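Local atomic coordinates of L-methionine gamma-lyase (Fusobacterium nucleatum subsp. nucleatum ATCC 25586, PDB entry 7BQW), a protein that belongs to the Cys/Met metabolism family of PLP-dependent enzymes and assembles from four copies of its chain. Residues Lys209-His214 and Lys258-Arg263. Residues are numbered along the deposited sequence; the frame is centred on the assembly and turned at random.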
ATOM      1  N   LYS A 209      18.867  -1.698  -0.199  1.00 39.63           N
ATOM      2  CA  LYS A 209      19.804  -0.985   0.646  1.00 40.37           C
ATOM      3  C   LYS A 209      19.646   0.507   0.371  1.00 38.88           C
ATOM      4  O   LYS A 209      18.571   1.065   0.612  1.00 38.63           O
ATOM      5  CB  LYS A 209      21.217  -1.508   0.378  1.00 39.05           C
ATOM      6  CG  LYS A 209      21.578  -2.779   1.170  1.00 41.94           C
ATOM      7  CD  LYS A 209      20.469  -3.825   1.209  1.00 41.19           C
ATOM      8  CE  LYS A 209      20.799  -5.031   2.100  1.00 40.42           C
ATOM      9  NZ  LYS A 209      21.503  -6.096   1.320  1.00 43.46           N
ATOM     10  N   TYR A 210      20.664   1.125  -0.226  1.00 37.86           N
ATOM     11  CA  TYR A 210      20.713   2.576  -0.382  1.00 36.99           C
ATOM     12  C   TYR A 210      19.706   3.111  -1.402  1.00 39.62           C
ATOM     13  O   TYR A 210      19.226   4.238  -1.254  1.00 42.77           O
ATOM     14  CB  TYR A 210      22.113   2.997  -0.803  1.00 39.95           C
ATOM     15  CG  TYR A 210      23.163   2.912   0.281  1.00 40.78           C
ATOM     16  CD1 TYR A 210      23.126   3.767   1.384  1.00 42.12           C
ATOM     17  CD2 TYR A 210      24.230   2.020   0.173  1.00 35.83           C
ATOM     18  CE1 TYR A 210      24.121   3.714   2.372  1.00 42.46           C
ATOM     19  CE2 TYR A 210      25.212   1.956   1.146  1.00 40.35           C
ATOM     20  CZ  TYR A 210      25.158   2.805   2.242  1.00 40.48           C
ATOM     21  OH  TYR A 210      26.147   2.743   3.194  1.00 43.05           O
ATOM     22  N   LEU A 211      19.436   2.375  -2.484  1.00 36.88           N
ATOM     23  CA  LEU A 211      18.677   2.974  -3.582  1.00 35.94           C
ATOM     24  C   LEU A 211      17.247   3.268  -3.153  1.00 35.93           C
ATOM     25  O   LEU A 211      16.726   4.368  -3.383  1.00 33.93           O
ATOM     26  CB  LEU A 211      18.688   2.075  -4.818  1.00 35.54           C
ATOM     27  CG  LEU A 211      19.952   1.979  -5.685  1.00 41.71           C
ATOM     28  CD1 LEU A 211      19.811   0.861  -6.779  1.00 30.89           C
ATOM     29  CD2 LEU A 211      20.318   3.334  -6.331  1.00 34.44           C
ATOM     30  N   ASN A 212      16.591   2.293  -2.537  1.00 36.32           N
ATOM     31  CA  ASN A 212      15.330   2.590  -1.873  1.00 36.56           C
ATOM     32  C   ASN A 212      15.564   3.446  -0.632  1.00 36.33           C
ATOM     33  O   ASN A 212      14.908   4.471  -0.448  1.00 39.70           O
ATOM     34  CB  ASN A 212      14.599   1.310  -1.499  1.00 32.03           C
ATOM     35  CG  ASN A 212      13.423   1.586  -0.628  1.00 33.89           C
ATOM     36  OD1 ASN A 212      12.514   2.279  -1.047  1.00 37.76           O
ATOM     37  ND2 ASN A 212      13.441   1.087   0.603  1.00 33.70           N
ATOM     38  N   GLY A 213      16.474   3.015   0.245  1.00 37.58           N
ATOM     39  CA  GLY A 213      17.030   3.856   1.294  1.00 38.65           C
ATOM     40  C   GLY A 213      16.238   3.928   2.584  1.00 42.38           C
ATOM     41  O   GLY A 213      16.756   4.459   3.577  1.00 39.75           O
ATOM     42  N   HIS A 214      15.028   3.365   2.619  1.00 35.53           N
ATOM     43  CA  HIS A 214      14.069   3.628   3.684  1.00 36.67           C
ATOM     44  C   HIS A 214      13.689   2.362   4.443  1.00 39.79           C
ATOM     45  O   HIS A 214      12.652   2.340   5.114  1.00 37.16           O
ATOM     46  CB  HIS A 214      12.815   4.307   3.111  1.00 38.41           C
ATOM     47  CG  HIS A 214      12.980   5.787   2.897  1.00 46.54           C
ATOM     48  ND1 HIS A 214      13.580   6.319   1.773  1.00 41.08           N
ATOM     49  CD2 HIS A 214      12.637   6.845   3.673  1.00 37.77           C
ATOM     50  CE1 HIS A 214      13.598   7.636   1.863  1.00 36.55           C
ATOM     51  NE2 HIS A 214      13.041   7.980   3.010  1.00 42.54           N
ATOM     52  N   LYS A 258      13.717   9.943  -5.128  1.00 35.74           N
ATOM     53  CA  LYS A 258      13.580  11.398  -5.186  1.00 38.06           C
ATOM     54  C   LYS A 258      14.593  12.086  -4.291  1.00 33.98           C
ATOM     55  O   LYS A 258      14.990  13.213  -4.586  1.00 40.33           O
ATOM     56  CB  LYS A 258      12.168  11.844  -4.791  1.00 38.86           C
ATOM     57  CG  LYS A 258      11.079  11.263  -5.634  1.00 36.93           C
ATOM     58  CD  LYS A 258      10.901  12.011  -6.936  1.00 35.76           C
ATOM     59  CE  LYS A 258       9.745  11.365  -7.720  1.00 36.64           C
ATOM     60  NZ  LYS A 258       9.769  11.682  -9.167  1.00 46.11           N
ATOM     61  N   THR A 259      15.054  11.408  -3.231  1.00 30.93           N
ATOM     62  CA  THR A 259      16.060  11.919  -2.311  1.00 31.78           C
ATOM     63  C   THR A 259      17.359  11.115  -2.346  1.00 37.85           C
ATOM     64  O   THR A 259      18.202  11.283  -1.451  1.00 34.27           O
ATOM     65  CB  THR A 259      15.531  11.928  -0.874  1.00 35.16           C
ATOM     66  OG1 THR A 259      15.252  10.572  -0.469  1.00 41.11           O
ATOM     67  CG2 THR A 259      14.279  12.769  -0.742  1.00 33.28           C
ATOM     68  N   PHE A 260      17.542  10.249  -3.347  1.00 33.15           N
ATOM     69  CA  PHE A 260      18.759   9.442  -3.418  1.00 36.69           C
ATOM     70  C   PHE A 260      20.020  10.287  -3.252  1.00 34.19           C
ATOM     71  O   PHE A 260      20.902   9.952  -2.449  1.00 36.60           O
ATOM     72  CB  PHE A 260      18.799   8.673  -4.737  1.00 38.66           C
ATOM     73  CG  PHE A 260      20.075   7.914  -4.956  1.00 34.94           C
ATOM     74  CD1 PHE A 260      20.493   6.957  -4.042  1.00 37.31           C
ATOM     75  CD2 PHE A 260      20.853   8.149  -6.086  1.00 38.21           C
ATOM     76  CE1 PHE A 260      21.673   6.244  -4.251  1.00 41.47           C
ATOM     77  CE2 PHE A 260      22.018   7.439  -6.303  1.00 38.00           C
ATOM     78  CZ  PHE A 260      22.439   6.486  -5.383  1.00 36.50           C
ATOM     79  N   GLU A 261      20.112  11.403  -3.984  1.00 37.40           N
ATOM     80  CA  GLU A 261      21.367  12.160  -4.014  1.00 39.69           C
ATOM     81  C   GLU A 261      21.698  12.786  -2.661  1.00 38.46           C
ATOM     82  O   GLU A 261      22.838  12.689  -2.190  1.00 38.20           O
ATOM     83  CB  GLU A 261      21.332  13.241  -5.087  1.00 38.43           C
ATOM     84  CG  GLU A 261      22.661  13.974  -5.138  1.00 48.32           C
ATOM     85  CD  GLU A 261      22.583  15.358  -5.748  1.00 50.13           C
ATOM     86  OE1 GLU A 261      23.665  15.859  -6.128  1.00 53.44           O
ATOM     87  OE2 GLU A 261      21.468  15.933  -5.846  1.00 44.92           O
ATOM     88  N   ILE A 262      20.725  13.449  -2.021  1.00 41.45           N
ATOM     89  CA  ILE A 262      21.028  14.094  -0.742  1.00 37.58           C
ATOM     90  C   ILE A 262      21.164  13.068   0.372  1.00 37.54           C
ATOM     91  O   ILE A 262      21.887  13.313   1.349  1.00 40.82           O
ATOM     92  CB  ILE A 262      19.981  15.172  -0.377  1.00 48.47           C
ATOM     93  CG1 ILE A 262      18.570  14.567  -0.288  1.00 41.63           C
ATOM     94  CG2 ILE A 262      20.062  16.354  -1.355  1.00 40.22           C
ATOM     95  CD1 ILE A 262      17.468  15.576  -0.188  1.00 41.32           C
ATOM     96  N   ARG A 263      20.532  11.898   0.238  1.00 36.15           N
ATOM     97  CA  ARG A 263      20.787  10.832   1.208  1.00 37.38           C
ATOM     98  C   ARG A 263      22.241  10.356   1.141  1.00 39.86           C
ATOM     99  O   ARG A 263      22.930  10.291   2.166  1.00 39.62           O
ATOM    100  CB  ARG A 263      19.808   9.683   0.996  1.00 36.39           C
ATOM    101  CG  ARG A 263      18.366  10.013   1.482  1.00 38.67           C
ATOM    102  CD  ARG A 263      17.444   8.791   1.532  1.00 31.46           C
ATOM    103  NE  ARG A 263      17.076   8.369   0.182  1.00 39.12           N
ATOM    104  CZ  ARG A 263      17.638   7.337  -0.446  1.00 35.39           C
ATOM    105  NH1 ARG A 263      18.570   6.646   0.172  1.00 29.31           N
ATOM    106  NH2 ARG A 263      17.273   6.996  -1.679  1.00 32.20           N
TER
HETATM  107  O   HOH W   1      19.198   6.629   2.976  1.00 34.94           O
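R263 reaches from the first turn of helix 260-279 into the backbone of loop 209-214, a worked example of how one buried guanidinium can take up the carbonyls of a turn. The one strong hydrogen bond across the contact runs from R263 NH1 to Y210 O, 2.9 Å and fairly straight at 161°, with the nitrogen in the carbonyl plane and the oxygen in the guanidinium plane. R263 NH2 adds two weak bonds, to Y210 O and, at 3.2 Å, to L211 O; it also donates to G256 O, near the end of helix 247-257. R263 NE donates to T259 OG1 at 2.9 Å. A water accepts from NH1 and gives a weak bond to G213 O. A bend at chi3 (-73°) turns the guanidinium so that G213 lies against one face, its CA 3.4 Å from R263 NH1.

H214 ND1 donates almost linearly (172°) to N212 O, in the plane of the imidazole, which helps set the rotation of the ring; CE1 then rests 3.9 Å from R263 NE, with ring and guanidinium planes steeply inclined.

Between the two segments the apolar contact is a single pair. L211 lays CD2 over a face of the F260 ring as a CH-pi contact, 4.1 Å from the centroid and displaced toward CE1 and CZ. Helix 189-192 packs beside both side chains, while R255 of the second subunit bonds N212 OD1.

The loop connects strands 202-206 and 220-224 of the seven-stranded sheet of this fold type I PLP-dependent enzyme. With its N-H groups turned to carbonyls, a hydroxyl and water, the arginine probably keeps its positive charge, which would polarise the loop carbonyls, while the hydrogen bonds join the loop to the start of the helix.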